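Local coordinates for hypothetical protein EF2904 (Enterococcus faecalis, PDB 2AZ4) that is of unknown function but carries a two-zinc metallo-beta-lactamase-type site and may act as an RNA-binding exonuclease, at residues A[92-97]-A[261-266]; A[116-121]-A[290-295]; A[64-69]-A[106-111]; A[23-28]-A[32-37]. All coordinates share one frame; numbering follows the deposited sequence.

Contact 1. Residues A[92-97]-A[261-266]; sequences HAHLDH and YPANVE. With ZN (zinc ion), chain C; ZN (zinc ion), chain D.
Non-polar contact between the segments centres on the imidazole of His-94. Ala-263 places its methyl CB 4.1 Å from NE2 of His-94. Tyr-261 runs past in the opposite direction, and its CE2 comes to 4.2 Å from CD2 of His-94. Both approaches to the imidazole are oblique. The tyrosine CG stands opposite its own backbone N (chi1 -171°), which brings CE2 beside the His-94 ring.

One water supplies the polar link. It accepts from Leu-95 N at 2.8 Å and lies 2.9 Å from Tyr-261 OH. No direct hydrogen bond joins the segments.

Metal bonds fix the other end of the imidazole. His-94 ND1 binds the first zinc at 2.3 Å, and NE2 of His-92 binds the same ion. His-167 and Asp-189 complete the protein ligands of this ion. The second zinc is held by Asp-96 OD2 at 2.3 Å and by His-97 NE2, together with Asp-189 and His-404. A water bridges the two ions and donates to Asp-96 OD1.

Residues 92-97, His-Ala-His-Leu-Asp-His, form the HxHxDH motif. With His-167, the shared Asp-189 and His-404 they make the dinuclear zinc site of the metallo-beta-lactamase fold, and Tyr-261 and Ala-263 pack beside it.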
loop_
_atom_site.group_PDB
_atom_site.type_symbol
_atom_site.label_atom_id
_atom_site.label_comp_id
_atom_site.label_asym_id
_atom_site.label_seq_id
_atom_site.Cartn_x
_atom_site.Cartn_y
_atom_site.Cartn_z
ATOM N N HIS A 92 -4.150 1.779 4.373
ATOM C CA HIS A 92 -2.905 1.018 4.422
ATOM C C HIS A 92 -1.680 1.908 4.137
ATOM O O HIS A 92 -1.813 3.088 3.789
ATOM C CB HIS A 92 -2.951 -0.216 3.495
ATOM C CG HIS A 92 -3.060 0.109 2.031
ATOM N ND1 HIS A 92 -4.106 0.833 1.500
ATOM C CD2 HIS A 92 -2.262 -0.210 0.984
ATOM C CE1 HIS A 92 -3.961 0.927 0.189
ATOM N NE2 HIS A 92 -2.840 0.320 -0.148
ATOM N N ALA A 93 -0.488 1.326 4.261
ATOM C CA ALA A 93 0.776 2.059 4.225
ATOM C C ALA A 93 1.274 2.565 2.854
ATOM O O ALA A 93 2.109 3.498 2.789
ATOM C CB ALA A 93 1.864 1.237 4.903
ATOM N N HIS A 94 0.784 1.965 1.776
ATOM C CA HIS A 94 1.275 2.301 0.441
ATOM C C HIS A 94 1.339 3.802 0.199
ATOM O O HIS A 94 0.496 4.554 0.677
ATOM C CB HIS A 94 0.483 1.557 -0.655
ATOM C CG HIS A 94 0.853 0.110 -0.764
ATOM N ND1 HIS A 94 0.049 -0.826 -1.374
ATOM C CD2 HIS A 94 1.961 -0.559 -0.359
ATOM C CE1 HIS A 94 0.625 -2.014 -1.321
ATOM N NE2 HIS A 94 1.788 -1.883 -0.711
ATOM N N LEU A 95 2.366 4.220 -0.530
ATOM C CA LEU A 95 2.682 5.639 -0.736
ATOM C C LEU A 95 1.498 6.492 -1.253
ATOM O O LEU A 95 1.296 7.648 -0.808
ATOM C CB LEU A 95 3.861 5.735 -1.725
ATOM C CG LEU A 95 4.593 7.065 -1.912
ATOM C CD1 LEU A 95 5.261 7.536 -0.602
ATOM C CD2 LEU A 95 5.612 6.967 -3.063
ATOM N N ASP A 96 0.739 5.902 -2.184
ATOM C CA ASP A 96 -0.383 6.568 -2.862
ATOM C C ASP A 96 -1.591 6.754 -1.942
ATOM O O ASP A 96 -2.574 7.391 -2.330
ATOM C CB ASP A 96 -0.753 5.860 -4.188
ATOM C CG ASP A 96 -1.115 4.379 -4.002
ATOM O OD1 ASP A 96 -0.344 3.643 -3.323
ATOM O OD2 ASP A 96 -2.164 3.933 -4.549
ATOM N N HIS A 97 -1.484 6.212 -0.724
ATOM C CA HIS A 97 -2.454 6.407 0.354
ATOM C C HIS A 97 -1.906 7.164 1.560
ATOM O O HIS A 97 -2.682 7.689 2.350
ATOM C CB HIS A 97 -3.036 5.048 0.786
ATOM C CG HIS A 97 -3.614 4.275 -0.365
ATOM N ND1 HIS A 97 -4.966 4.250 -0.640
ATOM C CD2 HIS A 97 -3.015 3.602 -1.379
ATOM C CE1 HIS A 97 -5.177 3.569 -1.753
ATOM N NE2 HIS A 97 -4.013 3.147 -2.211
ATOM N N TYR A 261 8.783 -6.308 -1.858
ATOM C CA TYR A 261 8.489 -4.970 -1.373
ATOM C C TYR A 261 8.202 -5.088 0.118
ATOM O O TYR A 261 7.438 -5.938 0.494
ATOM C CB TYR A 261 7.323 -4.350 -2.148
ATOM C CG TYR A 261 7.177 -2.899 -1.798
ATOM C CD1 TYR A 261 8.078 -1.954 -2.304
ATOM C CD2 TYR A 261 6.196 -2.478 -0.902
ATOM C CE1 TYR A 261 7.989 -0.599 -1.940
ATOM C CE2 TYR A 261 6.087 -1.140 -0.535
ATOM C CZ TYR A 261 6.986 -0.206 -1.065
ATOM O OH TYR A 261 6.892 1.127 -0.716
ATOM N N PRO A 262 8.826 -4.253 0.975
ATOM C CA PRO A 262 8.782 -4.518 2.433
ATOM C C PRO A 262 7.405 -4.498 3.121
ATOM O O PRO A 262 7.223 -5.146 4.158
ATOM C CB PRO A 262 9.681 -3.413 3.030
ATOM C CG PRO A 262 10.479 -2.891 1.900
ATOM C CD PRO A 262 9.592 -3.023 0.684
ATOM N N ALA A 263 6.451 -3.761 2.567
ATOM C CA ALA A 263 5.091 -3.770 3.114
ATOM C C ALA A 263 4.401 -5.143 3.000
ATOM O O ALA A 263 3.461 -5.425 3.746
ATOM C CB ALA A 263 4.233 -2.653 2.487
ATOM N N ASN A 264 4.871 -5.995 2.086
ATOM C CA ASN A 264 4.330 -7.367 1.979
ATOM C C ASN A 264 5.016 -8.334 2.932
ATOM O O ASN A 264 5.685 -9.295 2.517
ATOM C CB ASN A 264 4.392 -7.900 0.536
ATOM C CG ASN A 264 3.374 -8.983 0.287
ATOM O OD1 ASN A 264 2.888 -9.628 1.226
ATOM N ND2 ASN A 264 3.034 -9.195 -0.983
ATOM N N VAL A 265 4.821 -8.098 4.226
ATOM C CA VAL A 265 5.566 -8.816 5.257
ATOM C C VAL A 265 5.209 -10.301 5.243
ATOM O O VAL A 265 6.061 -11.150 5.469
ATOM C CB VAL A 265 5.322 -8.231 6.652
ATOM C CG1 VAL A 265 6.401 -8.708 7.595
ATOM C CG2 VAL A 265 5.392 -6.701 6.619
ATOM N N GLU A 266 3.947 -10.607 4.953
ATOM C CA GLU A 266 3.502 -12.001 4.935
ATOM C C GLU A 266 4.109 -12.825 3.820
ATOM O O GLU A 266 4.266 -14.031 3.979
ATOM C CB GLU A 266 1.982 -12.092 4.858
ATOM C CG GLU A 266 1.283 -12.005 6.192
ATOM C CD GLU A 266 -0.149 -12.520 6.099
ATOM O OE1 GLU A 266 -0.348 -13.759 6.139
ATOM O OE2 GLU A 266 -1.058 -11.687 5.942
HETATM ZN ZN ZN C . -2.111 -0.508 -2.157
HETATM ZN ZN ZN D . -3.496 2.114 -4.043
HETATM O O HOH W 1 4.237 2.166 -1.161
HETATM O O HOH W 2 -1.421 1.428 -3.215
HETATM O O HOH W 3 -1.456 -0.905 -4.212
HETATM O O HOH W 4 -2.616 0.932 -5.861
#

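Contact 2. Residues A[116-121]-A[290-295]; sequences TKMILN and LEVFGI
Met-118 and Val-292 mark the closest backbone approach, with their CA atoms 7.2 Å apart. Residues 116-121 are helical throughout. Residues 290-293 are the last turn of helix 283-293. Gly-294, with positive phi, is the first residue to leave the helix.

Met-118 does most of the touching. Its CG sits beside its own backbone N (chi1 -69°), and the rest of the chain runs out extended to the other helix. SD of Met-118 meets CG2 of Val-292 at 4.0 Å. CG of Met-118 lies 3.4 Å from OE2 of Glu-291, where the thioether chain crosses the glutamate at a slant. The methyl CE of Met-118 also packs on CG of Glu-291, at 4.0 Å.

This helix-to-helix contact joins the metallo-beta-lactamase part of the fold to the helices around the six-stranded parallel sheet. Ile-119 adds a second apolar contact, its CD1 4.1 Å from CG2 of Val-292. That valine methyl therefore touches both Met-118 and Ile-119.

A bridging water donates to the backbone O of Met-118 at 2.7 Å and to OE1 of Glu-291 at 2.6 Å. Ile-119 also packs on Val-265 of helix 265-274, and Phe-293 meets Tyr-170 edge-to-face.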
loop_
_atom_site.group_PDB
_atom_site.type_symbol
_atom_site.label_atom_id
_atom_site.label_comp_id
_atom_site.label_asym_id
_atom_site.label_seq_id
_atom_site.Cartn_x
_atom_site.Cartn_y
_atom_site.Cartn_z
ATOM N N THR A 116 -0.295 -1.387 10.030
ATOM C CA THR A 116 0.004 -0.316 9.085
ATOM C C THR A 116 0.952 0.725 9.696
ATOM O O THR A 116 1.885 1.216 9.030
ATOM C CB THR A 116 -1.291 0.370 8.611
ATOM O OG1 THR A 116 -2.022 -0.541 7.763
ATOM C CG2 THR A 116 -0.954 1.659 7.824
ATOM N N LYS A 117 0.684 1.088 10.949
ATOM C CA LYS A 117 1.565 2.014 11.670
ATOM C C LYS A 117 3.026 1.495 11.777
ATOM O O LYS A 117 3.979 2.252 11.515
ATOM C CB LYS A 117 0.960 2.339 13.043
ATOM C CG LYS A 117 1.802 3.276 13.914
ATOM C CD LYS A 117 1.199 3.377 15.298
ATOM C CE LYS A 117 2.171 4.102 16.219
ATOM N NZ LYS A 117 1.561 4.519 17.517
ATOM N N MET A 118 3.189 0.215 12.151
ATOM C CA MET A 118 4.498 -0.454 12.169
ATOM C C MET A 118 5.199 -0.398 10.814
ATOM O O MET A 118 6.374 -0.014 10.737
ATOM C CB MET A 118 4.374 -1.936 12.559
ATOM C CG MET A 118 3.979 -2.175 13.994
ATOM S SD MET A 118 3.694 -3.909 14.473
ATOM C CE MET A 118 3.903 -3.502 16.158
ATOM N N ILE A 119 4.496 -0.863 9.770
ATOM C CA ILE A 119 5.001 -0.853 8.381
ATOM C C ILE A 119 5.513 0.532 7.962
ATOM O O ILE A 119 6.643 0.689 7.501
ATOM C CB ILE A 119 3.902 -1.387 7.381
ATOM C CG1 ILE A 119 3.551 -2.857 7.658
ATOM C CG2 ILE A 119 4.306 -1.223 5.906
ATOM C CD1 ILE A 119 4.752 -3.753 7.794
ATOM N N LEU A 120 4.669 1.536 8.149
ATOM C CA LEU A 120 4.925 2.879 7.682
ATOM C C LEU A 120 6.165 3.443 8.358
ATOM O O LEU A 120 7.033 4.032 7.694
ATOM C CB LEU A 120 3.711 3.741 8.014
ATOM C CG LEU A 120 3.207 4.877 7.137
ATOM C CD1 LEU A 120 3.542 4.724 5.635
ATOM C CD2 LEU A 120 1.707 5.003 7.366
ATOM N N ASN A 121 6.254 3.248 9.675
ATOM C CA ASN A 121 7.380 3.768 10.437
ATOM C C ASN A 121 8.707 3.145 9.968
ATOM O O ASN A 121 9.749 3.788 10.020
ATOM C CB ASN A 121 7.162 3.580 11.941
ATOM C CG ASN A 121 6.436 4.748 12.566
ATOM O OD1 ASN A 121 5.246 4.692 12.797
ATOM N ND2 ASN A 121 7.149 5.830 12.798
ATOM N N LEU A 290 10.464 -9.174 12.710
ATOM C CA LEU A 290 10.541 -9.448 14.136
ATOM C C LEU A 290 9.486 -8.600 14.831
ATOM O O LEU A 290 8.760 -9.091 15.676
ATOM C CB LEU A 290 11.944 -9.139 14.682
ATOM C CG LEU A 290 12.182 -9.219 16.204
ATOM C CD1 LEU A 290 11.863 -10.623 16.763
ATOM C CD2 LEU A 290 13.613 -8.809 16.544
ATOM N N GLU A 291 9.376 -7.339 14.429
ATOM C CA GLU A 291 8.434 -6.422 15.059
ATOM C C GLU A 291 6.969 -6.843 14.858
ATOM O O GLU A 291 6.192 -6.885 15.811
ATOM C CB GLU A 291 8.651 -4.999 14.535
ATOM C CG GLU A 291 7.817 -3.986 15.291
ATOM C CD GLU A 291 7.882 -2.613 14.681
ATOM O OE1 GLU A 291 8.667 -2.432 13.729
ATOM O OE2 GLU A 291 7.138 -1.718 15.150
ATOM N N VAL A 292 6.624 -7.187 13.617
ATOM C CA VAL A 292 5.265 -7.555 13.225
ATOM C C VAL A 292 4.849 -8.986 13.642
ATOM O O VAL A 292 3.735 -9.193 14.125
ATOM C CB VAL A 292 5.066 -7.333 11.675
ATOM C CG1 VAL A 292 3.727 -7.862 11.206
ATOM C CG2 VAL A 292 5.158 -5.853 11.333
ATOM N N PHE A 293 5.730 -9.966 13.439
ATOM C CA PHE A 293 5.402 -11.381 13.647
ATOM C C PHE A 293 6.161 -12.102 14.756
ATOM O O PHE A 293 5.851 -13.261 15.062
ATOM C CB PHE A 293 5.595 -12.174 12.349
ATOM C CG PHE A 293 4.595 -11.851 11.282
ATOM C CD1 PHE A 293 3.232 -11.914 11.544
ATOM C CD2 PHE A 293 5.008 -11.483 10.015
ATOM C CE1 PHE A 293 2.308 -11.622 10.561
ATOM C CE2 PHE A 293 4.078 -11.169 9.025
ATOM C CZ PHE A 293 2.736 -11.243 9.297
ATOM N N GLY A 294 7.156 -11.450 15.340
ATOM C CA GLY A 294 8.051 -12.121 16.287
ATOM C C GLY A 294 8.926 -13.184 15.630
ATOM O O GLY A 294 9.484 -14.036 16.314
ATOM N N ILE A 295 9.044 -13.138 14.304
ATOM C CA ILE A 295 9.828 -14.129 13.585
ATOM C C ILE A 295 11.299 -13.705 13.552
ATOM O O ILE A 295 11.619 -12.548 13.296
ATOM C CB ILE A 295 9.261 -14.404 12.187
ATOM C CG1 ILE A 295 7.957 -15.197 12.311
ATOM C CG2 ILE A 295 10.278 -15.195 11.321
ATOM C CD1 ILE A 295 7.168 -15.312 10.985
HETATM O O HOH W 5 8.299 -0.105 12.593
#

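Contact 3. Residues A[64-69]-A[106-111]; sequences KDLYDP and PAVPLY
Asp-68 meets Pro-106 with its carboxylate carbon, CG to CD of the proline ring at 3.6 Å. Here, in the metallo-beta-lactamase fold, a loop packs against the residues leading into strand 110-113 of a mixed sheet. The two side chains cross at about a right angle. Both carboxylate oxygens stand near the same proline carbon, OD1 and OD2 of Asp-68 each 3.8 Å from Pro-106 CD. The aspartate CG lies opposite its own backbone N (chi1 -178°), which carries the carboxylate to the proline.

The second contact is apolar. Leu-66 CD1 reaches CG1 of Val-108 at 4.3 Å, and both side chains are buried. They also both pack on Thr-86 of strand 85-89, next to strand 110-113 in the sheet. Leu-66 further touches Phe-33 of the neighbouring hairpin.

No hydrogen bond runs directly between the segments. The loop is held instead through the residues just before Pro-106: Leu-66 pairs by its backbone with Asp-105, and Asp-68 with Tyr-103. Arg-70 forms a salt bridge with the Asp-68 carboxylate. At the start of residues 64-69 Lys-64 bridges Asp-65 and Asp-82, and its NZ lies 2.8 Å from Asp-65 OD2, on that oxygen's anti lone pair.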
loop_
_atom_site.group_PDB
_atom_site.type_symbol
_atom_site.label_atom_id
_atom_site.label_comp_id
_atom_site.label_asym_id
_atom_site.label_seq_id
_atom_site.Cartn_x
_atom_site.Cartn_y
_atom_site.Cartn_z
ATOM N N LYS A 64 -9.847 22.895 4.261
ATOM C CA LYS A 64 -9.959 23.902 5.303
ATOM C C LYS A 64 -9.680 23.259 6.638
ATOM O O LYS A 64 -10.273 22.228 6.959
ATOM C CB LYS A 64 -11.354 24.541 5.288
ATOM C CG LYS A 64 -11.574 25.577 6.382
ATOM C CD LYS A 64 -13.041 26.012 6.418
ATOM C CE LYS A 64 -13.398 26.655 7.754
ATOM N NZ LYS A 64 -13.275 25.706 8.911
ATOM N N ASP A 65 -8.789 23.884 7.412
ATOM C CA ASP A 65 -8.502 23.497 8.800
ATOM C C ASP A 65 -8.211 22.001 8.969
ATOM O O ASP A 65 -8.787 21.329 9.819
ATOM C CB ASP A 65 -9.636 23.944 9.730
ATOM C CG ASP A 65 -9.629 25.451 9.986
ATOM O OD1 ASP A 65 -8.548 26.039 10.260
ATOM O OD2 ASP A 65 -10.720 26.059 9.923
ATOM N N LEU A 66 -7.325 21.495 8.122
ATOM C CA LEU A 66 -6.866 20.123 8.180
ATOM C C LEU A 66 -5.337 20.051 8.100
ATOM O O LEU A 66 -4.713 19.241 8.795
ATOM C CB LEU A 66 -7.539 19.277 7.081
ATOM C CG LEU A 66 -7.499 17.745 7.262
ATOM C CD1 LEU A 66 -8.355 17.242 8.411
ATOM C CD2 LEU A 66 -7.849 16.985 5.984
ATOM N N TYR A 67 -4.719 20.892 7.276
ATOM C CA TYR A 67 -3.260 20.835 7.165
ATOM C C TYR A 67 -2.630 21.508 8.385
ATOM O O TYR A 67 -3.250 22.372 8.995
ATOM C CB TYR A 67 -2.743 21.458 5.866
ATOM C CG TYR A 67 -3.182 20.746 4.606
ATOM C CD1 TYR A 67 -2.853 19.396 4.380
ATOM C CD2 TYR A 67 -3.909 21.413 3.632
ATOM C CE1 TYR A 67 -3.259 18.755 3.224
ATOM C CE2 TYR A 67 -4.321 20.767 2.464
ATOM C CZ TYR A 67 -3.991 19.452 2.268
ATOM O OH TYR A 67 -4.377 18.819 1.104
ATOM N N ASP A 68 -1.430 21.065 8.756
ATOM C CA ASP A 68 -0.691 21.601 9.906
ATOM C C ASP A 68 -0.616 23.116 9.720
ATOM O O ASP A 68 -0.042 23.569 8.753
ATOM C CB ASP A 68 0.706 20.959 9.913
ATOM C CG ASP A 68 1.592 21.385 11.110
ATOM O OD1 ASP A 68 1.230 22.299 11.878
ATOM O OD2 ASP A 68 2.678 20.771 11.264
ATOM N N PRO A 69 -1.207 23.903 10.638
ATOM C CA PRO A 69 -1.186 25.367 10.479
ATOM C C PRO A 69 0.211 25.972 10.330
ATOM O O PRO A 69 0.362 27.002 9.665
ATOM C CB PRO A 69 -1.792 25.878 11.792
ATOM C CG PRO A 69 -1.812 24.731 12.702
ATOM C CD PRO A 69 -1.908 23.506 11.866
ATOM N N PRO A 106 -1.111 18.018 13.552
ATOM C CA PRO A 106 -0.817 17.205 14.745
ATOM C C PRO A 106 -2.000 17.036 15.695
ATOM O O PRO A 106 -2.148 15.969 16.299
ATOM C CB PRO A 106 0.313 17.986 15.450
ATOM C CG PRO A 106 0.880 18.884 14.407
ATOM C CD PRO A 106 -0.057 19.011 13.263
ATOM N N ALA A 107 -2.830 18.071 15.832
ATOM C CA ALA A 107 -4.038 18.021 16.677
ATOM C C ALA A 107 -5.163 17.132 16.129
ATOM O O ALA A 107 -6.062 16.713 16.863
ATOM C CB ALA A 107 -4.557 19.438 16.946
ATOM N N VAL A 108 -5.131 16.828 14.838
ATOM C CA VAL A 108 -6.163 15.952 14.272
ATOM C C VAL A 108 -5.684 14.503 14.423
ATOM O O VAL A 108 -4.596 14.202 13.998
ATOM C CB VAL A 108 -6.441 16.302 12.789
ATOM C CG1 VAL A 108 -7.422 15.290 12.150
ATOM C CG2 VAL A 108 -6.991 17.719 12.691
ATOM N N PRO A 109 -6.491 13.618 15.063
ATOM C CA PRO A 109 -6.074 12.216 15.155
ATOM C C PRO A 109 -6.063 11.497 13.825
ATOM O O PRO A 109 -6.899 11.765 12.958
ATOM C CB PRO A 109 -7.123 11.588 16.068
ATOM C CG PRO A 109 -8.350 12.506 15.950
ATOM C CD PRO A 109 -7.756 13.872 15.775
ATOM N N LEU A 110 -5.152 10.535 13.712
ATOM C CA LEU A 110 -4.931 9.758 12.501
ATOM C C LEU A 110 -5.004 8.290 12.922
ATOM O O LEU A 110 -4.238 7.838 13.800
ATOM C CB LEU A 110 -3.568 10.085 11.880
ATOM C CG LEU A 110 -3.078 9.253 10.668
ATOM C CD1 LEU A 110 -4.038 9.400 9.506
ATOM C CD2 LEU A 110 -1.659 9.667 10.223
ATOM N N TYR A 111 -5.946 7.567 12.307
ATOM C CA TYR A 111 -6.313 6.212 12.720
ATOM C C TYR A 111 -5.924 5.235 11.639
ATOM O O TYR A 111 -6.100 5.491 10.449
ATOM C CB TYR A 111 -7.827 6.067 12.997
ATOM C CG TYR A 111 -8.344 6.869 14.169
ATOM C CD1 TYR A 111 -8.204 6.398 15.486
ATOM C CD2 TYR A 111 -8.952 8.097 13.971
ATOM C CE1 TYR A 111 -8.661 7.117 16.550
ATOM C CE2 TYR A 111 -9.419 8.839 15.023
ATOM C CZ TYR A 111 -9.278 8.344 16.309
ATOM O OH TYR A 111 -9.733 9.074 17.346
#

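Contact 4. Residues A[23-28]-A[32-37]; sequences IEVAYK and IFFDFG
Ile-23 and Phe-34 form one antiparallel hydrogen-bonded pair, and Val-25 and Ile-32 form the next. In each pair both N-H groups and both carbonyl oxygens are used. Ile-23 N gives to Phe-34 O at 2.7 Å, and Phe-34 N returns a bond to Ile-23 O at 3.0 Å. This return bond is the more bent, 144° at the hydrogen. Val-25 N and Ile-32 O are 2.9 Å apart, and Ile-32 N gives back to Val-25 O.

Two carbonyls also take CA-H...O contacts from the non-hydrogen-bonded pair Glu-24 and Phe-33. Phe-33 CA is 3.1 Å from Ile-23 O, and Glu-24 CA lies close to Ile-32 O. The backbone of Glu-24 pairs with Thr-10, and that of Phe-33 with Ala-87 and Phe-89.

Glu-24 is buried, and its OE1 is satisfied by His-12. Its extended chain lies alongside Phe-33, with CG over one face of that ring in a CH-pi contact. The carboxylate and ring planes are 26° apart.

The other sheet face carries Ile-23, Val-25, Ile-32 and Phe-34. Ile-23 CG2 meets Phe-34 CZ at 3.8 Å, while Val-25 CG2 sits at the edge of the same ring. Beyond a cis peptide, OD2 of Asp-35 is hydrogen-bonded to His-97 ND1 and Tyr-186 OH, and OD1 to Ser-91 N.

This beta hairpin of the metallo-beta-lactamase fold leads into the second shell of its zinc site.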
loop_
_atom_site.group_PDB
_atom_site.type_symbol
_atom_site.label_atom_id
_atom_site.label_comp_id
_atom_site.label_asym_id
_atom_site.label_seq_id
_atom_site.Cartn_x
_atom_site.Cartn_y
_atom_site.Cartn_z
ATOM N N ILE A 23 -11.200 11.568 0.422
ATOM C CA ILE A 23 -12.629 11.718 0.466
ATOM C C ILE A 23 -12.966 12.210 1.848
ATOM O O ILE A 23 -12.342 11.789 2.829
ATOM C CB ILE A 23 -13.332 10.360 0.145
ATOM C CG1 ILE A 23 -13.039 9.964 -1.318
ATOM C CG2 ILE A 23 -14.802 10.399 0.460
ATOM C CD1 ILE A 23 -13.295 8.480 -1.628
ATOM N N GLU A 24 -13.945 13.104 1.896
ATOM C CA GLU A 24 -14.523 13.607 3.126
ATOM C C GLU A 24 -15.943 13.107 3.298
ATOM O O GLU A 24 -16.735 13.088 2.347
ATOM C CB GLU A 24 -14.540 15.135 3.123
ATOM C CG GLU A 24 -15.152 15.731 4.373
ATOM C CD GLU A 24 -15.203 17.251 4.331
ATOM O OE1 GLU A 24 -14.753 17.838 3.331
ATOM O OE2 GLU A 24 -15.700 17.858 5.299
ATOM N N VAL A 25 -16.252 12.705 4.518
ATOM C CA VAL A 25 -17.608 12.380 4.910
ATOM C C VAL A 25 -17.937 13.293 6.069
ATOM O O VAL A 25 -17.227 13.299 7.074
ATOM C CB VAL A 25 -17.798 10.891 5.304
ATOM C CG1 VAL A 25 -19.259 10.643 5.718
ATOM C CG2 VAL A 25 -17.454 9.981 4.123
ATOM N N ALA A 26 -18.988 14.091 5.906
ATOM C CA ALA A 26 -19.393 15.078 6.919
ATOM C C ALA A 26 -20.854 14.934 7.344
ATOM O O ALA A 26 -21.734 14.673 6.517
ATOM C CB ALA A 26 -19.148 16.476 6.416
ATOM N N TYR A 27 -21.076 15.128 8.641
ATOM C CA TYR A 27 -22.379 15.052 9.278
ATOM C C TYR A 27 -22.373 15.940 10.523
ATOM O O TYR A 27 -21.560 15.731 11.434
ATOM C CB TYR A 27 -22.710 13.620 9.713
ATOM C CG TYR A 27 -24.099 13.493 10.311
ATOM C CD1 TYR A 27 -25.229 13.484 9.491
ATOM C CD2 TYR A 27 -24.282 13.384 11.689
ATOM C CE1 TYR A 27 -26.511 13.367 10.023
ATOM C CE2 TYR A 27 -25.564 13.283 12.237
ATOM C CZ TYR A 27 -26.673 13.267 11.387
ATOM O OH TYR A 27 -27.936 13.136 11.908
ATOM N N LYS A 28 -23.298 16.901 10.548
ATOM C CA LYS A 28 -23.390 17.937 11.593
ATOM C C LYS A 28 -22.027 18.603 11.789
ATOM O O LYS A 28 -21.434 19.057 10.819
ATOM C CB LYS A 28 -23.977 17.395 12.905
ATOM C CG LYS A 28 -25.453 17.017 12.833
ATOM C CD LYS A 28 -25.894 16.463 14.175
ATOM C CE LYS A 28 -27.397 16.485 14.337
ATOM N NZ LYS A 28 -27.785 15.889 15.663
ATOM N N ILE A 32 -14.842 13.256 8.634
ATOM C CA ILE A 32 -13.714 12.350 8.502
ATOM C C ILE A 32 -13.145 12.425 7.089
ATOM O O ILE A 32 -13.834 12.847 6.156
ATOM C CB ILE A 32 -14.071 10.884 8.840
ATOM C CG1 ILE A 32 -15.103 10.327 7.851
ATOM C CG2 ILE A 32 -14.534 10.796 10.279
ATOM C CD1 ILE A 32 -15.397 8.827 7.991
ATOM N N PHE A 33 -11.878 12.058 6.959
ATOM C CA PHE A 33 -11.188 12.061 5.682
ATOM C C PHE A 33 -10.436 10.741 5.574
ATOM O O PHE A 33 -10.054 10.170 6.604
ATOM C CB PHE A 33 -10.170 13.219 5.571
ATOM C CG PHE A 33 -10.783 14.627 5.656
ATOM C CD1 PHE A 33 -10.927 15.410 4.515
ATOM C CD2 PHE A 33 -11.159 15.169 6.871
ATOM C CE1 PHE A 33 -11.481 16.718 4.597
ATOM C CE2 PHE A 33 -11.723 16.474 6.956
ATOM C CZ PHE A 33 -11.870 17.232 5.814
ATOM N N PHE A 34 -10.206 10.300 4.336
ATOM C CA PHE A 34 -9.458 9.080 3.996
ATOM C C PHE A 34 -9.247 9.067 2.485
ATOM O O PHE A 34 -10.107 9.523 1.744
ATOM C CB PHE A 34 -10.222 7.810 4.410
ATOM C CG PHE A 34 -11.668 7.785 3.953
ATOM C CD1 PHE A 34 -12.685 8.290 4.769
ATOM C CD2 PHE A 34 -12.012 7.261 2.703
ATOM C CE1 PHE A 34 -14.005 8.287 4.357
ATOM C CE2 PHE A 34 -13.350 7.238 2.284
ATOM C CZ PHE A 34 -14.338 7.757 3.099
ATOM N N ASP A 35 -8.098 8.592 2.009
ATOM C CA ASP A 35 -6.891 8.408 2.812
ATOM C C ASP A 35 -6.140 9.747 2.840
ATOM O O ASP A 35 -6.775 10.795 3.019
ATOM C CB ASP A 35 -6.050 7.262 2.214
ATOM C CG ASP A 35 -6.731 5.904 2.376
ATOM O OD1 ASP A 35 -7.294 5.651 3.472
ATOM O OD2 ASP A 35 -6.686 5.068 1.441
ATOM N N PHE A 36 -4.814 9.730 2.677
ATOM C CA PHE A 36 -4.009 10.955 2.805
ATOM C C PHE A 36 -2.658 10.878 2.052
ATOM O O PHE A 36 -1.607 11.157 2.623
ATOM C CB PHE A 36 -3.775 11.281 4.295
ATOM C CG PHE A 36 -3.858 12.747 4.602
ATOM C CD1 PHE A 36 -5.087 13.407 4.544
ATOM C CD2 PHE A 36 -2.729 13.469 4.923
ATOM C CE1 PHE A 36 -5.185 14.764 4.815
ATOM C CE2 PHE A 36 -2.809 14.846 5.202
ATOM C CZ PHE A 36 -4.034 15.493 5.140
ATOM N N GLY A 37 -2.706 10.456 0.787
ATOM C CA GLY A 37 -1.547 10.466 -0.077
ATOM C C GLY A 37 -1.670 11.634 -1.022
ATOM O O GLY A 37 -2.585 12.455 -0.893
#

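How the contacts relate
From the N terminus, contact 4 closes first, a short hairpin between residues 23-28 and 32-37. Contact 3 follows in series and brings the loop at 64-69 to the residues leading into strand 110-113. Contact 1 opens at residues 92-97, between the two segments of contact 3, so contacts 1 and 3 cross. Contact 2 opens at 116-121, after contact 3 has closed. It also crosses contact 1: both span over 160 residues and tie the metallo-beta-lactamase part to the region around the parallel sheet. Contacts 1 and 2 touch where Ala-93 meets Leu-120 and Glu-266 meets Phe-293. Tyr-67 packs on Phe-36 between contacts 3 and 4. The backbones of His-97 and Phe-36 join contacts 1 and 4.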